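Local coordinates for alkane monooxygenase (Geobacillus thermodenitrificans, PDB 3B9O), which is a flavin-dependent enzyme of the luciferase-like monooxygenase family, built around a TIM barrel and holding flavin mononucleotide in this structure, at residues 221-226 / 410-415; 121-126 / 217-222. All blocks are in the same frame, centred on the assembly; numbering follows the deposited sequence.

Contact 1: residues 221-226 / 410-415; sequences TPVIYQ and GTYREK
Val223 and Arg413 bring the two backbones closest, with CA to CA at 6.1 Å, where the beginning of strand 223-227 meets the first turn of helix 412-417. That turn is fixed by a capping box: Glu414 N donates to Thr411 OG1, while Glu414 OE1 receives Thr411 N and Thr411 OG1. Tyr412 and Arg413, next to the cap, carry the contact. Both have CG anti to the backbone N (chi1 -177° and -179°), but they part towards different ends of the strand segment. Arg413 bends at chi2 and chi3 and grips one atom end-on: NH2 reaches Thr221 O at 3.0 Å in the carbonyl plane, and NH1 reaches Thr221 O at 3.2 Å from above that plane. The guanidinium stays nearly coplanar with its acceptor, and NH1 has a stronger partner in Glu242, with which it forms a salt bridge. Val223 fills the middle, its CG2 lying 3.7 Å from Tyr412 CD2 and 3.8 Å from Arg413 CB. Further on, Tyr225 OH donates to Tyr412 OH at 2.5 Å, a short bond; Tyr412 OH lies at the edge of the Tyr225 ring, in its plane, and the two side chains cross at about a right angle. Asn8 also bonds to Tyr225 OH. The Tyr225 ring meets Phe55 edge-to-face and also meets Phe278; the Tyr225 side chain is about 9 Å from the flavin mononucleotide. Strands 130-135 and 243-246 flank 223-227 in the parallel barrel sheet, and Tyr412 also touches Ala131. The helix thus sits at the N-terminal end of these strands.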
ATOM      1  N   THR A 221       3.090   1.572 -16.967  1.00 14.99           N
ATOM      2  CA  THR A 221       3.063   2.190 -15.637  1.00 16.39           C
ATOM      3  C   THR A 221       2.466   1.158 -14.642  1.00 15.73           C
ATOM      4  O   THR A 221       1.407   0.571 -14.920  1.00 13.18           O
ATOM      5  CB  THR A 221       2.251   3.509 -15.646  1.00 16.06           C
ATOM      6  OG1 THR A 221       2.851   4.431 -16.569  1.00 13.54           O
ATOM      7  CG2 THR A 221       2.118   4.114 -14.253  1.00 15.14           C
ATOM      8  N   PRO A 222       3.130   0.936 -13.487  1.00 13.59           N
ATOM      9  CA  PRO A 222       2.523   0.049 -12.444  1.00 12.33           C
ATOM     10  C   PRO A 222       1.157   0.625 -12.009  1.00 14.10           C
ATOM     11  O   PRO A 222       0.924   1.841 -12.144  1.00 11.85           O
ATOM     12  CB  PRO A 222       3.510   0.144 -11.271  1.00 11.55           C
ATOM     13  CG  PRO A 222       4.798   0.596 -11.865  1.00 19.82           C
ATOM     14  CD  PRO A 222       4.411   1.500 -13.045  1.00 15.21           C
ATOM     15  N   VAL A 223       0.262  -0.222 -11.508  1.00 12.84           N
ATOM     16  CA  VAL A 223      -0.955   0.282 -10.907  1.00  9.76           C
ATOM     17  C   VAL A 223      -0.555   1.270  -9.825  1.00 14.11           C
ATOM     18  O   VAL A 223       0.317   0.968  -8.970  1.00 12.41           O
ATOM     19  CB  VAL A 223      -1.838  -0.847 -10.340  1.00 12.69           C
ATOM     20  CG1 VAL A 223      -2.976  -0.222  -9.524  1.00 12.52           C
ATOM     21  CG2 VAL A 223      -2.421  -1.649 -11.505  1.00 16.83           C
ATOM     22  N   ILE A 224      -1.149   2.463  -9.872  1.00 12.75           N
ATOM     23  CA  ILE A 224      -0.759   3.540  -8.940  1.00  6.10           C
ATOM     24  C   ILE A 224      -1.645   3.610  -7.701  1.00  9.78           C
ATOM     25  O   ILE A 224      -2.832   3.908  -7.779  1.00 13.39           O
ATOM     26  CB  ILE A 224      -0.760   4.965  -9.631  1.00 13.62           C
ATOM     27  CG1 ILE A 224       0.114   4.972 -10.906  1.00 14.65           C
ATOM     28  CG2 ILE A 224      -0.329   6.072  -8.543  1.00 18.05           C
ATOM     29  CD1 ILE A 224       1.620   4.651 -10.655  1.00 20.80           C
ATOM     30  N   TYR A 225      -1.084   3.272  -6.554  1.00 12.97           N
ATOM     31  CA  TYR A 225      -1.752   3.470  -5.272  1.00 10.57           C
ATOM     32  C   TYR A 225      -1.260   4.741  -4.637  1.00 13.31           C
ATOM     33  O   TYR A 225      -0.158   5.214  -4.958  1.00 13.80           O
ATOM     34  CB  TYR A 225      -1.368   2.333  -4.299  1.00 11.83           C
ATOM     35  CG  TYR A 225      -2.262   1.129  -4.378  1.00 18.04           C
ATOM     36  CD1 TYR A 225      -3.254   0.894  -3.390  1.00 28.06           C
ATOM     37  CD2 TYR A 225      -2.170   0.249  -5.469  1.00 15.48           C
ATOM     38  CE1 TYR A 225      -4.122  -0.256  -3.475  1.00 30.10           C
ATOM     39  CE2 TYR A 225      -3.003  -0.876  -5.569  1.00 13.12           C
ATOM     40  CZ  TYR A 225      -3.967  -1.139  -4.565  1.00 28.20           C
ATOM     41  OH  TYR A 225      -4.767  -2.281  -4.684  1.00 29.24           O
ATOM     42  N   GLN A 226      -2.072   5.275  -3.730  1.00 13.23           N
ATOM     43  CA  GLN A 226      -1.702   6.381  -2.894  1.00 17.86           C
ATOM     44  C   GLN A 226      -2.263   6.127  -1.504  1.00 17.44           C
ATOM     45  O   GLN A 226      -3.336   5.539  -1.339  1.00 19.53           O
ATOM     46  CB  GLN A 226      -2.173   7.737  -3.471  1.00 14.57           C
ATOM     47  CG  GLN A 226      -1.528   8.930  -2.782  1.00 22.80           C
ATOM     48  CD  GLN A 226      -2.312   9.407  -1.562  1.00 34.63           C
ATOM     49  OE1 GLN A 226      -1.785  10.173  -0.743  1.00 27.82           O
ATOM     50  NE2 GLN A 226      -3.585   8.950  -1.424  1.00 24.13           N
ATOM     51  N   GLY A 410      -5.230 -11.804 -16.832  1.00 21.37           N
ATOM     52  CA  GLY A 410      -4.658 -10.567 -17.282  1.00 23.14           C
ATOM     53  C   GLY A 410      -3.735  -9.934 -16.253  1.00 27.51           C
ATOM     54  O   GLY A 410      -3.410 -10.505 -15.203  1.00 17.34           O
ATOM     55  N   THR A 411      -3.311  -8.738 -16.594  1.00 12.78           N
ATOM     56  CA  THR A 411      -2.519  -7.910 -15.689  1.00 14.50           C
ATOM     57  C   THR A 411      -3.320  -7.522 -14.422  1.00 18.68           C
ATOM     58  O   THR A 411      -4.561  -7.676 -14.345  1.00 14.60           O
ATOM     59  CB  THR A 411      -2.098  -6.613 -16.424  1.00 13.33           C
ATOM     60  OG1 THR A 411      -3.278  -5.926 -16.830  1.00 14.84           O
ATOM     61  CG2 THR A 411      -1.254  -6.908 -17.658  1.00 13.54           C
ATOM     62  N   TYR A 412      -2.617  -7.014 -13.420  1.00 14.25           N
ATOM     63  CA  TYR A 412      -3.302  -6.511 -12.223  1.00 12.36           C
ATOM     64  C   TYR A 412      -4.268  -5.365 -12.592  1.00 14.39           C
ATOM     65  O   TYR A 412      -5.401  -5.307 -12.073  1.00 14.12           O
ATOM     66  CB  TYR A 412      -2.252  -6.066 -11.178  1.00 11.82           C
ATOM     67  CG  TYR A 412      -2.824  -5.582  -9.861  1.00 10.57           C
ATOM     68  CD1 TYR A 412      -3.969  -6.176  -9.298  1.00 14.31           C
ATOM     69  CD2 TYR A 412      -2.195  -4.554  -9.147  1.00 16.68           C
ATOM     70  CE1 TYR A 412      -4.511  -5.705  -8.077  1.00 12.20           C
ATOM     71  CE2 TYR A 412      -2.707  -4.103  -7.890  1.00 17.54           C
ATOM     72  CZ  TYR A 412      -3.852  -4.692  -7.373  1.00 19.35           C
ATOM     73  OH  TYR A 412      -4.367  -4.251  -6.171  1.00 17.31           O
ATOM     74  N   ARG A 413      -3.864  -4.459 -13.478  1.00 13.80           N
ATOM     75  CA  ARG A 413      -4.805  -3.383 -13.853  1.00 18.49           C
ATOM     76  C   ARG A 413      -6.118  -3.954 -14.437  1.00 15.91           C
ATOM     77  O   ARG A 413      -7.221  -3.436 -14.179  1.00 15.80           O
ATOM     78  CB  ARG A 413      -4.173  -2.328 -14.786  1.00 14.10           C
ATOM     79  CG  ARG A 413      -5.166  -1.173 -15.178  1.00 16.32           C
ATOM     80  CD  ARG A 413      -4.556   0.225 -15.093  1.00 30.61           C
ATOM     81  NE  ARG A 413      -3.336   0.150 -15.767  1.00 28.63           N
ATOM     82  CZ  ARG A 413      -2.090   0.512 -15.439  1.00 22.27           C
ATOM     83  NH1 ARG A 413      -1.655   1.261 -14.420  1.00 18.09           N
ATOM     84  NH2 ARG A 413      -1.238   0.116 -16.334  1.00 17.06           N
ATOM     85  N   GLU A 414      -6.000  -5.032 -15.194  1.00 17.40           N
ATOM     86  CA  GLU A 414      -7.206  -5.695 -15.742  1.00 13.67           C
ATOM     87  C   GLU A 414      -8.064  -6.384 -14.669  1.00 15.94           C
ATOM     88  O   GLU A 414      -9.299  -6.338 -14.746  1.00 16.32           O
ATOM     89  CB  GLU A 414      -6.805  -6.662 -16.833  1.00 14.21           C
ATOM     90  CG  GLU A 414      -6.347  -5.970 -18.112  1.00 13.08           C
ATOM     91  CD  GLU A 414      -5.692  -6.948 -19.061  1.00 24.08           C
ATOM     92  OE1 GLU A 414      -4.564  -7.396 -18.793  1.00 20.98           O
ATOM     93  OE2 GLU A 414      -6.335  -7.279 -20.077  1.00 23.01           O
ATOM     94  N   LYS A 415      -7.418  -6.969 -13.656  1.00 16.51           N
ATOM     95  CA  LYS A 415      -8.111  -7.550 -12.497  1.00 25.28           C
ATOM     96  C   LYS A 415      -8.901  -6.475 -11.747  1.00 25.10           C
ATOM     97  O   LYS A 415      -9.966  -6.758 -11.153  1.00 20.31           O
ATOM     98  CB  LYS A 415      -7.124  -8.285 -11.571  1.00 17.29           C
ATOM     99  CG  LYS A 415      -6.629  -9.569 -12.219  1.00 25.00           C
ATOM    100  CD  LYS A 415      -5.214  -9.950 -11.760  1.00 25.00           C
ATOM    101  CE  LYS A 415      -4.984 -11.497 -11.883  1.00 22.86           C
ATOM    102  NZ  LYS A 415      -4.854 -11.891 -13.281  1.00 21.06           N
TER

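Contact 2: residues 121-126 / 217-222; sequences TLDHLT and SPQRTP
The imidazole of His124 carries Ser217 CB on one face: CB lies 3.5 Å from the ring centroid and 13° off the ring normal, a CH-pi contact almost over the centre. Ser217 CA comes near one corner of the ring, 3.4 Å from His124 CE1, so backbone and side chain both rest against it. His124 NE2 is bonded to Glu215 O, just before the loop segment, which probably helps to fix the ring's rotation. The second flat group, the carboxylate of Asp123, is turned to the loop by its first torsion: chi1 of -163° swings it to the side opposite the backbone N. Its OD2 is the focus of the contact. Asp123 OD2 accepts Gln219 N at 2.8 Å on its syn lone pair, and Arg220 N adds a weak bond to Asp123 OD2 at 3.2 Å. Ser217 OG also points at Asp123 OD2, although the modelled separation of 2.4 Å is very short and its exact value doubtful. The Gln219 amide, with the weaker Arg220 one, would probably favour a charged carboxylate. Pro218 packs alongside, its CD 3.5 Å from Asp123 O, and Gln219 CG lies 3.6 Å from the other carboxylate oxygen, Asp123 OD1. The backbone angles of Pro218 and Gln219, together with a weak bond from Arg220 N to Ser217 O, fit a type I turn, whose amides the aspartate holds. The guanidinium of Arg220 forms a salt bridge with Asp178. The arrangement joins the C-terminal turn of helix 112-125 to the loop that enters strand 223-227, and so belongs to the N-terminal rim of a TIM barrel.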
ATOM      1  N   THR A 121      11.252  -3.305 -14.617  1.00  8.53           N
ATOM      2  CA  THR A 121      11.845  -4.643 -14.455  1.00 16.14           C
ATOM      3  C   THR A 121      10.846  -5.585 -13.764  1.00 16.68           C
ATOM      4  O   THR A 121      10.596  -6.681 -14.262  1.00 12.08           O
ATOM      5  CB  THR A 121      13.209  -4.594 -13.685  1.00  9.24           C
ATOM      6  OG1 THR A 121      14.143  -3.803 -14.439  1.00 12.04           O
ATOM      7  CG2 THR A 121      13.781  -6.021 -13.496  1.00 10.28           C
ATOM      8  N   LEU A 122      10.253  -5.134 -12.660  1.00 12.68           N
ATOM      9  CA  LEU A 122       9.239  -5.946 -11.986  1.00  9.11           C
ATOM     10  C   LEU A 122       7.996  -6.114 -12.844  1.00 16.39           C
ATOM     11  O   LEU A 122       7.392  -7.166 -12.811  1.00 13.04           O
ATOM     12  CB  LEU A 122       8.876  -5.398 -10.612  1.00  8.01           C
ATOM     13  CG  LEU A 122      10.034  -5.311  -9.609  1.00 13.09           C
ATOM     14  CD1 LEU A 122       9.619  -4.522  -8.315  1.00  9.93           C
ATOM     15  CD2 LEU A 122      10.594  -6.737  -9.258  1.00 16.01           C
ATOM     16  N   ASP A 123       7.602  -5.085 -13.599  1.00 10.69           N
ATOM     17  CA  ASP A 123       6.457  -5.233 -14.487  1.00 11.15           C
ATOM     18  C   ASP A 123       6.676  -6.349 -15.537  1.00 14.88           C
ATOM     19  O   ASP A 123       5.740  -7.084 -15.864  1.00 15.04           O
ATOM     20  CB  ASP A 123       6.079  -3.902 -15.178  1.00 11.04           C
ATOM     21  CG  ASP A 123       4.657  -3.943 -15.762  1.00 13.86           C
ATOM     22  OD1 ASP A 123       3.785  -4.382 -15.016  1.00 12.20           O
ATOM     23  OD2 ASP A 123       4.406  -3.493 -16.918  1.00 11.79           O
ATOM     24  N   HIS A 124       7.893  -6.427 -16.087  1.00 13.10           N
ATOM     25  CA  HIS A 124       8.293  -7.570 -16.941  1.00 12.24           C
ATOM     26  C   HIS A 124       8.323  -8.887 -16.145  1.00 13.88           C
ATOM     27  O   HIS A 124       7.658  -9.882 -16.547  1.00 13.58           O
ATOM     28  CB  HIS A 124       9.695  -7.348 -17.553  1.00 10.38           C
ATOM     29  CG  HIS A 124       9.715  -6.367 -18.687  1.00 12.87           C
ATOM     30  ND1 HIS A 124       8.998  -6.567 -19.848  1.00 10.99           N
ATOM     31  CD2 HIS A 124      10.359  -5.184 -18.839  1.00 10.41           C
ATOM     32  CE1 HIS A 124       9.187  -5.542 -20.663  1.00 14.27           C
ATOM     33  NE2 HIS A 124       9.986  -4.674 -20.066  1.00 12.86           N
ATOM     34  N   LEU A 125       9.098  -8.919 -15.062  1.00 13.20           N
ATOM     35  CA  LEU A 125       9.361 -10.211 -14.353  1.00 11.59           C
ATOM     36  C   LEU A 125       8.013 -10.809 -13.834  1.00 16.72           C
ATOM     37  O   LEU A 125       7.757 -12.015 -13.975  1.00 14.26           O
ATOM     38  CB  LEU A 125      10.356 -10.008 -13.213  1.00  9.25           C
ATOM     39  CG  LEU A 125      11.777  -9.631 -13.669  1.00  6.72           C
ATOM     40  CD1 LEU A 125      12.638  -9.400 -12.390  1.00  7.85           C
ATOM     41  CD2 LEU A 125      12.310 -10.693 -14.661  1.00  9.55           C
ATOM     42  N   THR A 126       7.135  -9.938 -13.317  1.00 11.38           N
ATOM     43  CA  THR A 126       5.816 -10.341 -12.784  1.00 10.27           C
ATOM     44  C   THR A 126       4.729 -10.476 -13.842  1.00 15.70           C
ATOM     45  O   THR A 126       3.591 -10.871 -13.511  1.00 11.71           O
ATOM     46  CB  THR A 126       5.264  -9.358 -11.707  1.00 10.45           C
ATOM     47  OG1 THR A 126       4.887  -8.125 -12.352  1.00 15.39           O
ATOM     48  CG2 THR A 126       6.309  -9.104 -10.638  1.00 12.50           C
ATOM     49  N   SER A 217       6.591  -2.783 -21.122  1.00 13.94           N
ATOM     50  CA  SER A 217       6.245  -3.958 -20.313  1.00 13.54           C
ATOM     51  C   SER A 217       4.710  -4.048 -20.349  1.00 19.53           C
ATOM     52  O   SER A 217       4.074  -3.089 -20.894  1.00 15.20           O
ATOM     53  CB  SER A 217       6.804  -3.766 -18.919  1.00 16.32           C
ATOM     54  OG  SER A 217       6.172  -2.628 -18.308  1.00 14.16           O
ATOM     55  N   PRO A 218       4.095  -5.155 -19.824  1.00 14.08           N
ATOM     56  CA  PRO A 218       2.636  -5.360 -19.981  1.00  9.03           C
ATOM     57  C   PRO A 218       1.735  -4.197 -19.543  1.00 12.57           C
ATOM     58  O   PRO A 218       0.854  -3.814 -20.280  1.00 15.17           O
ATOM     59  CB  PRO A 218       2.381  -6.647 -19.149  1.00 13.32           C
ATOM     60  CG  PRO A 218       3.656  -7.394 -19.342  1.00 14.03           C
ATOM     61  CD  PRO A 218       4.687  -6.314 -19.099  1.00 12.25           C
ATOM     62  N   GLN A 219       1.980  -3.633 -18.366  1.00 15.90           N
ATOM     63  CA  GLN A 219       1.212  -2.501 -17.855  1.00 14.41           C
ATOM     64  C   GLN A 219       1.785  -1.138 -18.213  1.00 12.21           C
ATOM     65  O   GLN A 219       1.080  -0.122 -18.068  1.00 15.01           O
ATOM     66  CB  GLN A 219       1.148  -2.589 -16.341  1.00 13.74           C
ATOM     67  CG  GLN A 219       0.350  -3.770 -15.841  1.00 17.29           C
ATOM     68  CD  GLN A 219       0.160  -3.768 -14.333  1.00 15.66           C
ATOM     69  OE1 GLN A 219       1.121  -3.816 -13.570  1.00 18.86           O
ATOM     70  NE2 GLN A 219      -1.063  -3.780 -13.912  1.00  6.77           N
ATOM     71  N   ARG A 220       3.072  -1.132 -18.580  1.00 14.71           N
ATOM     72  CA  ARG A 220       3.938   0.047 -18.708  1.00 22.37           C
ATOM     73  C   ARG A 220       4.100   0.796 -17.387  1.00 11.18           C
ATOM     74  O   ARG A 220       5.159   0.699 -16.782  1.00 18.98           O
ATOM     75  CB  ARG A 220       3.533   0.994 -19.870  1.00 14.81           C
ATOM     76  CG  ARG A 220       3.789   0.454 -21.327  1.00 10.76           C
ATOM     77  CD  ARG A 220       3.347   1.626 -22.233  1.00 20.97           C
ATOM     78  NE  ARG A 220       3.660   1.508 -23.651  1.00 15.52           N
ATOM     79  CZ  ARG A 220       4.763   1.993 -24.216  1.00 13.19           C
ATOM     80  NH1 ARG A 220       5.687   2.589 -23.478  1.00 12.27           N
ATOM     81  NH2 ARG A 220       4.937   1.880 -25.535  1.00 17.68           N
ATOM     82  N   THR A 221       3.090   1.572 -16.967  1.00 14.99           N
ATOM     83  CA  THR A 221       3.063   2.190 -15.637  1.00 16.39           C
ATOM     84  C   THR A 221       2.466   1.158 -14.642  1.00 15.73           C
ATOM     85  O   THR A 221       1.407   0.571 -14.920  1.00 13.18           O
ATOM     86  CB  THR A 221       2.251   3.509 -15.646  1.00 16.06           C
ATOM     87  OG1 THR A 221       2.851   4.431 -16.569  1.00 13.54           O
ATOM     88  CG2 THR A 221       2.118   4.114 -14.253  1.00 15.14           C
ATOM     89  N   PRO A 222       3.130   0.936 -13.487  1.00 13.59           N
ATOM     90  CA  PRO A 222       2.523   0.049 -12.444  1.00 12.33           C
ATOM     91  C   PRO A 222       1.157   0.625 -12.009  1.00 14.10           C
ATOM     92  O   PRO A 222       0.924   1.841 -12.144  1.00 11.85           O
ATOM     93  CB  PRO A 222       3.510   0.144 -11.271  1.00 11.55           C
ATOM     94  CG  PRO A 222       4.798   0.596 -11.865  1.00 19.82           C
ATOM     95  CD  PRO A 222       4.411   1.500 -13.045  1.00 15.21           C
TER

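How the contacts relate
Followed from the N terminus, the chain leaves helix 112-125 at 121-126, passes through strand 130-135 and helix 154-174, and returns at 217-222, where contact 2 closes a loop of 90 residues. Contact 1 then starts almost at once, since Thr221 and Pro222 belong to both, and closes a second loop of 183 residues at 410-415, after the remaining barrel strands. The loops follow one another, neither nesting nor crossing. Their centres lie 10 Å apart, and they touch where Arg413 NH2 comes within 2.9 Å of Gln219 O and Thr411 CB meets Gln219 CG at 3.8 Å. Together they tie a barrel helix, the approach to strand 223-227 and the last helix, 412-417.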